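Local coordinates for protein probable ss-1,3-N-acetylglucosaminyltransferase (Staphylococcus aureus subsp. aureus N315, PDB 6H21) that belongs to the family 2 glycosyltransferases of the GT-A clan and holds uridine-diphosphate-N-acetylglucosamine in a pocket, with manganese ions also bound, at residues 195-200 with 242-247; 250-255 with 272-277; 172-177 with 201-206. All blocks are in the same frame, centred on the assembly; numbering follows the deposited sequence.

Contact 1: residues 195-200 with 242-247; sequences KTAEDQ and NQYFAT. With UD1 (uridine-diphosphate-N-acetylglucosamine), chain X.
Beside the uridine-diphosphate-N-acetylglucosamine pocket, which Asp199 joins, Thr196 and Ala197 of the loop entering helix 198-207 pack on Tyr244 and Thr247 of helix 242-256. Thr196 OG1 stands 3.4 Å from Tyr244 CD1, the two side chains crossing at about a right angle. Thr196 chi1 of 56° puts this oxygen between the backbone N and the carbonyl carbon. Ala197, the N-cap residue of helix 198-207, directs its methyl across the interface, where Ala197 CB lies 3.6 Å from Thr247 CG2. Thr247 CG2 also comes within 3.5 Å of Ala197 O. Thr247 OG1 bonds back into its own helix, donating to Gln243 O at 3.2 Å, while Thr247 N reaches that oxygen from the opposite face of the carbonyl plane. Glu198 starts away from helix 242-256, but a bend at chi2 (-75°) brings OE1 to 3.7 Å from Thr247 OG1, too far to count as a bond. OE1 is buried with no partner in the model, whereas OE2 accepts from Ser194 N. Asp199 leaves the other way: its OD2 accepts from ligand O6' at 2.6 Å and forms a salt bridge with Arg94. The first turn of helix 198-207 thus lies between the bound ligand, through Asp199, and the helical TarS-type linker region, consistent with a sugar-nucleotide pocket of a GT-A glycosyltransferase.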
# COMPACT_ATOMS: atom_id res chain seq x y z
N LYS C 195 12.78 7.32 30.64
CA LYS C 195 12.33 6.21 31.48
C LYS C 195 12.62 4.87 30.78
O LYS C 195 12.65 3.83 31.45
CB LYS C 195 10.83 6.34 31.78
N THR C 196 12.84 4.90 29.46
CA THR C 196 13.07 3.69 28.68
C THR C 196 14.33 3.84 27.79
O THR C 196 14.77 4.97 27.44
CB THR C 196 11.84 3.33 27.84
OG1 THR C 196 11.49 4.45 27.03
CG2 THR C 196 10.65 2.97 28.70
N ALA C 197 14.90 2.67 27.47
CA ALA C 197 16.06 2.45 26.57
C ALA C 197 17.40 2.98 27.14
O ALA C 197 18.43 2.84 26.46
CB ALA C 197 15.77 3.04 25.21
N GLU C 198 17.42 3.51 28.37
CA GLU C 198 18.69 4.02 28.97
C GLU C 198 19.71 2.89 29.12
O GLU C 198 20.92 3.10 28.99
CB GLU C 198 18.49 4.63 30.35
CG GLU C 198 17.45 5.72 30.40
CD GLU C 198 17.89 7.04 29.79
OE1 GLU C 198 18.66 7.02 28.81
OE2 GLU C 198 17.47 8.10 30.33
N ASP C 199 19.21 1.70 29.46
CA ASP C 199 20.04 0.52 29.66
C ASP C 199 20.64 0.08 28.32
O ASP C 199 21.83 -0.24 28.24
CB ASP C 199 19.24 -0.58 30.37
CG ASP C 199 18.90 -0.25 31.82
OD1 ASP C 199 19.09 0.91 32.22
OD2 ASP C 199 18.46 -1.17 32.55
N GLN C 200 19.83 0.09 27.26
CA GLN C 200 20.34 -0.18 25.90
C GLN C 200 21.48 0.79 25.54
O GLN C 200 22.49 0.38 24.98
CB GLN C 200 19.24 0.02 24.85
CG GLN C 200 18.15 -1.04 24.85
CD GLN C 200 17.21 -0.83 23.68
OE1 GLN C 200 17.60 -0.91 22.52
NE2 GLN C 200 15.95 -0.54 23.99
N ASN C 242 8.88 11.41 23.09
CA ASN C 242 9.83 12.51 23.08
C ASN C 242 11.16 12.07 23.72
O ASN C 242 12.23 12.17 23.10
CB ASN C 242 9.26 13.74 23.78
CG ASN C 242 9.69 15.03 23.13
OD1 ASN C 242 10.88 15.23 22.88
ND2 ASN C 242 8.73 15.90 22.83
N GLN C 243 11.08 11.59 24.97
CA GLN C 243 12.24 11.15 25.74
C GLN C 243 12.79 9.85 25.13
O GLN C 243 13.98 9.69 25.00
CB GLN C 243 11.90 10.94 27.22
CG GLN C 243 11.41 12.19 27.94
CD GLN C 243 10.66 11.86 29.21
N TYR C 244 11.89 8.93 24.78
CA TYR C 244 12.27 7.64 24.22
C TYR C 244 13.09 7.83 22.94
O TYR C 244 14.18 7.24 22.80
CB TYR C 244 11.03 6.79 23.95
CG TYR C 244 11.29 5.52 23.17
CD1 TYR C 244 12.10 4.52 23.68
CD2 TYR C 244 10.72 5.33 21.92
CE1 TYR C 244 12.34 3.35 22.96
CE2 TYR C 244 10.95 4.16 21.19
CZ TYR C 244 11.74 3.17 21.72
OH TYR C 244 11.95 2.02 21.01
N PHE C 245 12.61 8.67 22.02
CA PHE C 245 13.30 8.80 20.72
C PHE C 245 14.57 9.65 20.85
O PHE C 245 15.47 9.48 20.04
CB PHE C 245 12.35 9.26 19.62
CG PHE C 245 11.45 8.15 19.12
CD1 PHE C 245 12.00 7.03 18.51
CD2 PHE C 245 10.08 8.20 19.31
CE1 PHE C 245 11.20 5.98 18.08
CE2 PHE C 245 9.28 7.16 18.86
CZ PHE C 245 9.84 6.05 18.26
N ALA C 246 14.67 10.50 21.88
CA ALA C 246 15.96 11.17 22.20
C ALA C 246 17.00 10.14 22.65
O ALA C 246 18.19 10.29 22.38
CB ALA C 246 15.76 12.24 23.25
N THR C 247 16.57 9.08 23.35
CA THR C 247 17.46 8.02 23.78
C THR C 247 17.94 7.21 22.57
O THR C 247 19.13 6.92 22.44
CB THR C 247 16.82 7.16 24.87
OG1 THR C 247 16.56 8.03 25.97
CG2 THR C 247 17.72 6.04 25.34
C1' UD1 X . 13.34 -3.86 33.50
C2' UD1 X . 14.20 -4.60 32.47
C3' UD1 X . 15.60 -4.84 33.04
C4' UD1 X . 16.20 -3.51 33.50
C5' UD1 X . 15.24 -2.73 34.41
C6' UD1 X . 15.79 -1.35 34.77
C7' UD1 X . 13.00 -6.10 30.93
C8' UD1 X . 12.45 -7.49 30.74
N2' UD1 X . 13.58 -5.87 32.10
O1' UD1 X . 13.26 -4.69 34.67
O3' UD1 X . 16.43 -5.45 32.04
O4' UD1 X . 17.41 -3.78 34.21
O5' UD1 X . 13.94 -2.60 33.81
O6' UD1 X . 16.15 -0.59 33.61
O7' UD1 X . 12.93 -5.26 30.05
N1 UD1 X . 14.71 0.98 40.95
C2 UD1 X . 15.33 2.16 41.40
N3 UD1 X . 14.63 3.27 41.60
C4 UD1 X . 13.32 3.30 41.38
C5 UD1 X . 12.67 2.16 40.93
C6 UD1 X . 13.38 0.98 40.70
O2 UD1 X . 16.54 2.19 41.62
O4 UD1 X . 12.72 4.38 41.60
C1B UD1 X . 15.56 -0.19 40.74
C2B UD1 X . 14.98 -1.49 41.27
O2' UD1 X . 15.15 -1.59 42.68
C3B UD1 X . 15.77 -2.52 40.48
C4B UD1 X . 16.06 -1.81 39.15
O4B UD1 X . 15.80 -0.41 39.35
O3B UD1 X . 17.00 -2.83 41.14
C5B UD1 X . 15.17 -2.30 38.02
O5B UD1 X . 13.83 -2.37 38.49
PA UD1 X . 12.90 -3.65 38.23
O1A UD1 X . 11.60 -3.34 38.90
O2A UD1 X . 13.64 -4.97 38.49
O3A UD1 X . 12.69 -3.50 36.67
PB UD1 X . 12.08 -4.63 35.73
O1B UD1 X . 10.84 -4.08 35.10
O2B UD1 X . 12.00 -5.99 36.43

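Contact 2: residues 250-255 with 272-277; sequences EIYKAI and GKYTTR
Tyr252 and Tyr274 meet as a T-shaped pair, the edge of Tyr274 directed at the face of Tyr252. Their planes stand at 89° and their centroids are 5.6 Å apart, and the closest carbon approach is Tyr274 CD2 to Tyr252 CZ at 3.8 Å. Tyr274 reaches across because its CG is anti to the backbone N (chi1 -177°), which extends the ring between two nearly antiparallel helices whose local axes are 11.1 Å apart. One face of this ring carries Ile251: Ile251 CG2 sits 3.8 Å from the centroid of the Tyr274 ring and 3° off the normal, a well-centred CH-pi contact. The other branch of Ile251 follows the ring outward, CD1 ending 3.5 Å from Tyr274 OH. That hydroxyl has its polar partner elsewhere, in Gln200. At the base of the Tyr274 side chain, Ile255 CD1 lies 4.3 Å from Tyr274 CB. Tyr252 OH and Thr275 OG1 are hydrogen-bonded at 2.6 Å, with OG1 near the plane of the Tyr252 ring; Thr275 OG1 also bonds Ala271 O. Ile251 CG2 thus covers one face of the Tyr274 ring and the Tyr252 ring and hydroxyl meet its edge, while the short hydroxyl pair satisfies buried oxygens and should restrict the swing of Tyr252.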
# COMPACT_ATOMS: atom_id res chain seq x y z
N GLU C 250 20.64 8.79 20.70
CA GLU C 250 21.95 8.68 21.33
C GLU C 250 22.60 7.33 21.01
O GLU C 250 23.82 7.24 20.92
CB GLU C 250 21.85 8.91 22.85
CG GLU C 250 21.41 10.32 23.22
CD GLU C 250 22.39 11.44 22.88
OE1 GLU C 250 23.61 11.21 23.01
OE2 GLU C 250 21.92 12.55 22.49
N ILE C 251 21.78 6.29 20.80
CA ILE C 251 22.28 4.97 20.40
C ILE C 251 22.97 5.08 19.03
O ILE C 251 24.11 4.64 18.86
CB ILE C 251 21.15 3.93 20.44
CG1 ILE C 251 20.82 3.57 21.90
CG2 ILE C 251 21.49 2.71 19.60
CD1 ILE C 251 19.51 2.86 22.06
N TYR C 252 22.26 5.68 18.06
CA TYR C 252 22.81 5.87 16.71
C TYR C 252 24.07 6.74 16.74
O TYR C 252 25.04 6.40 16.06
CB TYR C 252 21.76 6.47 15.79
CG TYR C 252 20.70 5.49 15.38
CD1 TYR C 252 21.01 4.41 14.58
CD2 TYR C 252 19.39 5.65 15.79
CE1 TYR C 252 20.04 3.52 14.16
CE2 TYR C 252 18.40 4.76 15.40
CZ TYR C 252 18.73 3.69 14.58
OH TYR C 252 17.77 2.84 14.16
N LYS C 253 24.06 7.82 17.54
CA LYS C 253 25.21 8.72 17.72
C LYS C 253 26.42 7.93 18.24
O LYS C 253 27.52 8.13 17.75
CB LYS C 253 24.91 9.89 18.65
CG LYS C 253 23.94 10.94 18.09
CD LYS C 253 24.22 12.36 18.53
CE LYS C 253 23.65 12.73 19.89
N ALA C 254 26.20 7.03 19.21
CA ALA C 254 27.27 6.20 19.81
C ALA C 254 27.89 5.28 18.76
O ALA C 254 29.10 5.09 18.73
CB ALA C 254 26.77 5.40 20.99
N ILE C 255 27.06 4.72 17.89
CA ILE C 255 27.55 3.85 16.84
C ILE C 255 28.43 4.65 15.87
O ILE C 255 29.54 4.24 15.52
CB ILE C 255 26.38 3.18 16.11
CG1 ILE C 255 25.72 2.13 17.01
CG2 ILE C 255 26.82 2.60 14.77
CD1 ILE C 255 24.46 1.54 16.43
N GLY C 272 22.23 -0.23 10.72
CA GLY C 272 21.19 -1.01 10.04
C GLY C 272 20.72 -2.20 10.86
O GLY C 272 19.51 -2.53 10.91
N LYS C 273 21.66 -2.90 11.49
CA LYS C 273 21.31 -4.02 12.35
C LYS C 273 20.52 -3.52 13.56
O LYS C 273 19.58 -4.21 14.02
CB LYS C 273 22.57 -4.79 12.75
CG LYS C 273 23.25 -5.48 11.59
CD LYS C 273 22.41 -6.55 10.92
CE LYS C 273 22.94 -6.91 9.55
NZ LYS C 273 22.24 -8.09 8.99
N TYR C 274 20.86 -2.33 14.08
CA TYR C 274 20.12 -1.79 15.22
C TYR C 274 18.70 -1.41 14.77
O TYR C 274 17.73 -1.66 15.49
CB TYR C 274 20.82 -0.61 15.92
CG TYR C 274 20.01 -0.20 17.12
CD1 TYR C 274 20.08 -0.91 18.30
CD2 TYR C 274 19.04 0.78 17.01
CE1 TYR C 274 19.26 -0.61 19.38
CE2 TYR C 274 18.19 1.06 18.07
CZ TYR C 274 18.30 0.37 19.26
OH TYR C 274 17.45 0.65 20.30
N THR C 275 18.59 -0.80 13.59
CA THR C 275 17.30 -0.41 13.04
C THR C 275 16.39 -1.65 12.95
O THR C 275 15.22 -1.59 13.29
CB THR C 275 17.44 0.32 11.70
OG1 THR C 275 18.17 1.54 11.89
CG2 THR C 275 16.09 0.63 11.09
N THR C 276 16.94 -2.77 12.47
CA THR C 276 16.22 -4.04 12.38
C THR C 276 15.72 -4.45 13.77
O THR C 276 14.55 -4.76 13.94
CB THR C 276 17.08 -5.15 11.76
OG1 THR C 276 17.52 -4.71 10.47
CG2 THR C 276 16.35 -6.47 11.62
N ARG C 277 16.61 -4.43 14.76
CA ARG C 277 16.24 -4.74 16.14
C ARG C 277 15.10 -3.82 16.61
O ARG C 277 14.16 -4.29 17.27
CB ARG C 277 17.46 -4.64 17.06
CG ARG C 277 17.15 -4.86 18.53
CD ARG C 277 16.99 -3.56 19.28
NE ARG C 277 16.16 -3.78 20.47
CZ ARG C 277 15.31 -2.88 20.97
NH1 ARG C 277 14.52 -3.24 21.97
NH2 ARG C 277 15.24 -1.66 20.45

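Contact 3: residues 172-177 with 201-206; sequences LSVLKM and LFTIEF
The Phe202 ring receives Val174 obliquely, Val174 CG1 lying 3.8 Å from Phe202 CD1. Val174 also touches Phe190, which stacks with Phe202, and Phe178 meets the Phe202 ring edge-to-face. A second flat group, the Leu172 carbonyl, is gripped by Thr203: OG1 donates to Leu172 O at 2.9 Å from above the carbonyl plane, 54° out of it, with a weak second bond to Asp199 O in its own helix. Thr203 chi1 of -60° sets OG1 beside its backbone N and sends CG2 anti to that N. Thr203 CG2 packs at 3.8 Å against Leu172 CD2, and one threonine thereby holds both the backbone and the side chain of Leu172. Farther along, Leu172 CD1 touches Ile204 CD1 at 4.1 Å. The loop is braced internally as well. Lys176 NZ donates to Ser173 O at 2.8 Å, also from above the carbonyl plane, and has further bonds to Ala171 O and Tyr139 OH. Ser173 OG accepts from Leu175 N at 3.2 Å, forming an ST turn, and Leu175 centres an inverse gamma turn. Because Ser173 and Leu175 touch the bound uridine-diphosphate-N-acetylglucosamine, this is a loop lining the ligand pocket of a GT-A glycosyltransferase, with helix 198-207 packed against it.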
# COMPACT_ATOMS: atom_id res chain seq x y z
N LEU C 172 20.64 -6.43 25.29
CA LEU C 172 21.24 -5.17 25.59
C LEU C 172 20.97 -4.72 27.03
O LEU C 172 21.29 -3.57 27.38
CB LEU C 172 20.71 -4.15 24.58
CG LEU C 172 21.29 -4.24 23.18
CD1 LEU C 172 20.66 -3.18 22.29
CD2 LEU C 172 22.80 -4.13 23.18
N SER C 173 20.45 -5.60 27.89
CA SER C 173 20.35 -5.27 29.33
C SER C 173 21.77 -5.08 29.88
O SER C 173 22.74 -5.57 29.31
CB SER C 173 19.62 -6.33 30.12
OG SER C 173 20.48 -7.40 30.48
N VAL C 174 21.88 -4.39 31.01
CA VAL C 174 23.15 -4.21 31.69
C VAL C 174 23.38 -5.33 32.72
O VAL C 174 24.32 -5.20 33.54
CB VAL C 174 23.23 -2.82 32.34
CG1 VAL C 174 23.07 -1.74 31.29
CG2 VAL C 174 22.22 -2.67 33.46
N LEU C 175 22.60 -6.42 32.66
CA LEU C 175 22.70 -7.49 33.65
C LEU C 175 23.80 -8.49 33.23
O LEU C 175 23.56 -9.64 32.85
CB LEU C 175 21.33 -8.13 33.83
CG LEU C 175 20.20 -7.12 34.08
CD1 LEU C 175 18.86 -7.82 34.15
CD2 LEU C 175 20.45 -6.31 35.35
N LYS C 176 25.04 -7.99 33.35
CA LYS C 176 26.23 -8.52 32.70
C LYS C 176 27.46 -8.07 33.50
O LYS C 176 27.35 -7.20 34.36
CB LYS C 176 26.33 -7.97 31.27
CG LYS C 176 25.22 -8.40 30.32
CD LYS C 176 25.28 -7.70 28.99
CE LYS C 176 24.33 -8.28 27.96
NZ LYS C 176 22.90 -8.20 28.37
N MET C 177 28.62 -8.62 33.17
CA MET C 177 29.88 -8.25 33.84
C MET C 177 30.70 -7.36 32.90
O MET C 177 31.11 -7.78 31.84
CB MET C 177 30.65 -9.51 34.25
CG MET C 177 31.93 -9.21 35.01
SD MET C 177 32.71 -10.69 35.71
CE MET C 177 31.47 -11.18 36.92
N LEU C 201 21.30 2.07 25.85
CA LEU C 201 22.25 3.09 25.49
C LEU C 201 23.58 2.85 26.22
O LEU C 201 24.63 2.97 25.60
CB LEU C 201 21.69 4.48 25.82
CG LEU C 201 22.68 5.63 25.61
CD1 LEU C 201 23.23 5.63 24.20
CD2 LEU C 201 22.03 6.97 25.93
N PHE C 202 23.51 2.50 27.51
CA PHE C 202 24.70 2.22 28.30
C PHE C 202 25.46 1.03 27.69
O PHE C 202 26.65 1.13 27.48
CB PHE C 202 24.35 1.96 29.76
CG PHE C 202 25.54 1.68 30.64
CD1 PHE C 202 26.10 0.41 30.68
CD2 PHE C 202 26.11 2.69 31.40
CE1 PHE C 202 27.20 0.15 31.48
CE2 PHE C 202 27.21 2.43 32.20
CZ PHE C 202 27.76 1.17 32.23
N THR C 203 24.76 -0.07 27.40
CA THR C 203 25.40 -1.26 26.84
C THR C 203 26.01 -0.96 25.46
O THR C 203 27.15 -1.38 25.18
CB THR C 203 24.45 -2.46 26.79
OG1 THR C 203 24.02 -2.75 28.12
CG2 THR C 203 25.10 -3.69 26.20
N ILE C 204 25.28 -0.23 24.61
CA ILE C 204 25.77 0.17 23.29
C ILE C 204 27.02 1.06 23.42
O ILE C 204 27.99 0.85 22.70
CB ILE C 204 24.67 0.87 22.46
CG1 ILE C 204 23.53 -0.08 22.11
CG2 ILE C 204 25.26 1.58 21.24
CD1 ILE C 204 23.69 -0.83 20.81
N GLU C 205 26.97 2.08 24.30
CA GLU C 205 28.13 2.97 24.54
C GLU C 205 29.33 2.12 24.95
O GLU C 205 30.46 2.36 24.48
CB GLU C 205 27.83 4.06 25.59
CG GLU C 205 26.93 5.18 25.07
CD GLU C 205 26.66 6.39 25.97
OE1 GLU C 205 26.74 6.26 27.21
OE2 GLU C 205 26.34 7.47 25.42
N PHE C 206 29.09 1.10 25.79
CA PHE C 206 30.15 0.22 26.24
C PHE C 206 30.71 -0.58 25.06
O PHE C 206 31.94 -0.66 24.89
CB PHE C 206 29.68 -0.75 27.32
CG PHE C 206 30.80 -1.48 28.00
CD1 PHE C 206 31.31 -2.65 27.47
CD2 PHE C 206 31.38 -0.97 29.15
CE1 PHE C 206 32.35 -3.32 28.10
CE2 PHE C 206 32.43 -1.64 29.78
CZ PHE C 206 32.92 -2.80 29.25

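Overall arrangement
From the N terminus, contact 3 opens first, at 172-177, and closes on 201-206 after strand 177-179 and helix 180-185. Contact 1 opens before that closure, at 195-200, and closes only at 242-247, past strands 213-216 and 222-225, so contacts 3 and 1 cross and share helix 198-207. Contact 2 follows in series, joining helix 242-256 to helix 264-281 over a short connection. Helix 198-207 thus meets both the pocket loop and the linker region, where Gln200 CB lies 4.0 Å from Ile251 CD1 and Leu201 CD2 packs 3.6 Å from Glu250 CB.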